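Local coordinates for putative uncharacterized protein PH0355 (Pyrococcus horikoshii, PDB 2Z0T) that is of uncharacterised function but, as a small ASCH-domain protein of the PUA clan, probably binds RNA, at residues S59-E62 and M63-E67. Sequence-based numbering, arbitrary orientation.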
ATOM      1  N   SER A  59       7.481   3.207 -10.107  1.00 17.80           N
ATOM      2  CA  SER A  59       8.363   3.068  -8.950  1.00 16.23           C
ATOM      3  C   SER A  59       7.741   3.559  -7.649  1.00 16.85           C
ATOM      4  O   SER A  59       6.742   4.282  -7.654  1.00 16.41           O
ATOM      5  CB  SER A  59       9.662   3.844  -9.190  1.00 16.43           C
ATOM      6  OG  SER A  59       9.425   5.243  -9.157  1.00 16.23           O
ATOM      7  N   PHE A  60       8.349   3.169  -6.533  1.00 14.74           N
ATOM      8  CA  PHE A  60       7.872   3.591  -5.225  1.00 15.91           C
ATOM      9  C   PHE A  60       8.094   5.090  -5.064  1.00 17.32           C
ATOM     10  O   PHE A  60       7.285   5.784  -4.457  1.00 14.70           O
ATOM     11  CB  PHE A  60       8.606   2.820  -4.122  1.00 19.73           C
ATOM     12  CG  PHE A  60       8.176   1.383  -4.008  1.00 20.09           C
ATOM     13  CD1 PHE A  60       6.877   1.065  -3.617  1.00 20.16           C
ATOM     14  CD2 PHE A  60       9.054   0.350  -4.319  1.00 21.68           C
ATOM     15  CE1 PHE A  60       6.456  -0.264  -3.540  1.00 17.97           C
ATOM     16  CE2 PHE A  60       8.644  -0.983  -4.249  1.00 22.55           C
ATOM     17  CZ  PHE A  60       7.341  -1.290  -3.858  1.00 19.06           C
ATOM     18  N   LYS A  61       9.197   5.584  -5.616  1.00 17.65           N
ATOM     19  CA  LYS A  61       9.509   7.006  -5.548  1.00 19.52           C
ATOM     20  C   LYS A  61       8.379   7.828  -6.176  1.00 16.46           C
ATOM     21  O   LYS A  61       7.858   8.755  -5.556  1.00 16.90           O
ATOM     22  CB  LYS A  61      10.828   7.283  -6.277  1.00 22.05           C
ATOM     23  CG  LYS A  61      11.227   8.754  -6.355  1.00 26.61           C
ATOM     24  CD  LYS A  61      12.584   8.901  -7.033  1.00 29.00           C
ATOM     25  CE  LYS A  61      12.975  10.362  -7.219  1.00 32.19           C
ATOM     26  NZ  LYS A  61      12.088  11.061  -8.194  1.00 33.12           N
ATOM     27  N   GLU A  62       7.999   7.481  -7.400  1.00 16.13           N
ATOM     28  CA  GLU A  62       6.933   8.197  -8.096  1.00 19.45           C
ATOM     29  C   GLU A  62       5.588   8.054  -7.395  1.00 17.29           C
ATOM     30  O   GLU A  62       4.822   9.013  -7.307  1.00 17.30           O
ATOM     31  CB  GLU A  62       6.824   7.712  -9.543  1.00 21.32           C
ATOM     32  CG  GLU A  62       8.009   8.135 -10.394  1.00 31.10           C
ATOM     33  CD  GLU A  62       7.859   7.736 -11.843  1.00 38.76           C
ATOM     34  OE1 GLU A  62       6.868   8.158 -12.476  1.00 41.62           O
ATOM     35  OE2 GLU A  62       8.735   7.005 -12.350  1.00 44.15           O
ATOM     36  N   MET A  63       5.302   6.856  -6.894  1.00 15.61           N
ATOM     37  CA  MET A  63       4.054   6.619  -6.184  1.00 14.22           C
ATOM     38  C   MET A  63       3.984   7.529  -4.955  1.00 14.58           C
ATOM     39  O   MET A  63       2.970   8.180  -4.715  1.00 14.24           O
ATOM     40  CB  MET A  63       3.957   5.144  -5.766  1.00 11.75           C
ATOM     41  CG  MET A  63       2.654   4.760  -5.065  1.00 13.33           C
ATOM     42  SD  MET A  63       2.699   5.014  -3.275  1.00 14.85           S
ATOM     43  CE  MET A  63       3.787   3.666  -2.806  1.00 14.46           C
ATOM     44  N   LEU A  64       5.070   7.589  -4.187  1.00 15.93           N
ATOM     45  CA  LEU A  64       5.099   8.425  -2.992  1.00 15.08           C
ATOM     46  C   LEU A  64       4.959   9.916  -3.294  1.00 15.55           C
ATOM     47  O   LEU A  64       4.266  10.635  -2.577  1.00 16.41           O
ATOM     48  CB  LEU A  64       6.390   8.173  -2.199  1.00 18.33           C
ATOM     49  CG  LEU A  64       6.496   6.794  -1.536  1.00 16.98           C
ATOM     50  CD1 LEU A  64       7.853   6.642  -0.865  1.00 20.94           C
ATOM     51  CD2 LEU A  64       5.379   6.624  -0.517  1.00 19.04           C
ATOM     52  N   GLU A  65       5.609  10.380  -4.358  1.00 16.61           N
ATOM     53  CA  GLU A  65       5.542  11.792  -4.724  1.00 18.49           C
ATOM     54  C   GLU A  65       4.131  12.208  -5.145  1.00 18.91           C
ATOM     55  O   GLU A  65       3.668  13.298  -4.807  1.00 20.18           O
ATOM     56  CB  GLU A  65       6.537  12.085  -5.853  1.00 22.20           C
ATOM     57  CG  GLU A  65       7.953  11.619  -5.532  1.00 25.76           C
ATOM     58  CD  GLU A  65       8.973  12.004  -6.587  1.00 30.33           C
ATOM     59  OE1 GLU A  65       8.710  11.789  -7.790  1.00 32.87           O
ATOM     60  OE2 GLU A  65      10.049  12.509  -6.204  1.00 31.09           O
ATOM     61  N   LYS A  66       3.446  11.324  -5.861  1.00 17.67           N
ATOM     62  CA  LYS A  66       2.096  11.592  -6.347  1.00 18.35           C
ATOM     63  C   LYS A  66       1.026  11.422  -5.265  1.00 18.25           C
ATOM     64  O   LYS A  66       0.104  12.232  -5.157  1.00 16.64           O
ATOM     65  CB  LYS A  66       1.788  10.664  -7.527  1.00 19.58           C
ATOM     66  CG  LYS A  66       0.453  10.913  -8.216  1.00 25.22           C
ATOM     67  CD  LYS A  66       0.431  12.253  -8.926  1.00 33.36           C
ATOM     68  CE  LYS A  66      -0.809  12.393  -9.793  1.00 35.81           C
ATOM     69  NZ  LYS A  66      -0.810  11.415 -10.916  1.00 39.56           N
ATOM     70  N   GLU A  67       1.154  10.367  -4.466  1.00 15.07           N
ATOM     71  CA  GLU A  67       0.183  10.088  -3.411  1.00 16.58           C
ATOM     72  C   GLU A  67       0.400  10.903  -2.134  1.00 15.36           C
ATOM     73  O   GLU A  67      -0.522  11.070  -1.332  1.00 16.68           O
ATOM     74  CB  GLU A  67       0.211   8.595  -3.063  1.00 14.99           C
ATOM     75  CG  GLU A  67      -0.149   7.661  -4.218  1.00 15.78           C
ATOM     76  CD  GLU A  67      -1.583   7.819  -4.688  1.00 13.53           C
ATOM     77  OE1 GLU A  67      -2.430   8.250  -3.880  1.00 14.74           O
ATOM     78  OE2 GLU A  67      -1.867   7.497  -5.863  1.00 15.84           O
TER
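Lys61 and Glu65, one turn apart on the helix 60-67, are joined by a salt bridge on its exposed side. The lysine can be followed outward from its CB, which points away from residues 63-67. CG stands anti to the backbone N and already lies 3.9 Å from Glu65 OE2. The chain then runs extended through CD to CE, which is 3.8 Å from Glu65 OE2, and the bend at chi4 (-67°) turns the ammonium toward the carboxylate. NZ reaches Glu65 OE2 at 3.2 Å, whereas Glu65 OE1, 3.5 Å from NZ, accepts a weak second bond. The approach to OE2 comes from above the carboxylate, 39° out of its plane, which suggests that charge attraction counts for more here than a well-aimed lone pair.

The first turn of the helix is capped by Ser59, at the N-cap position: Glu62 N donates to Ser59 OG over 3.2 Å, nearly straight at 170°. Main-chain i to i+4 bonds take over at once, with Met63 N held by Ser59 O at 3.0 Å and Leu64 N by Phe60 O at 2.9 Å. Lys66 N continues the series to Glu62 O.

The helix follows strand 47-57 in this ASCH domain and packs against both strand 100-107 and helix 79-87. Its inner face carries Phe60 and Met63. Met63 brings CE to the edge of the Phe60 ring, near its plane, 4.1 Å from CD1; this is an apolar edge contact, with the methyl not lying over the ring face. Tyr86 stacks on that same ring, and Met63 also touches Val100 and Ala102. At the far end of the helix, Glu67 ties back to the preceding strand through a salt bridge to Arg55.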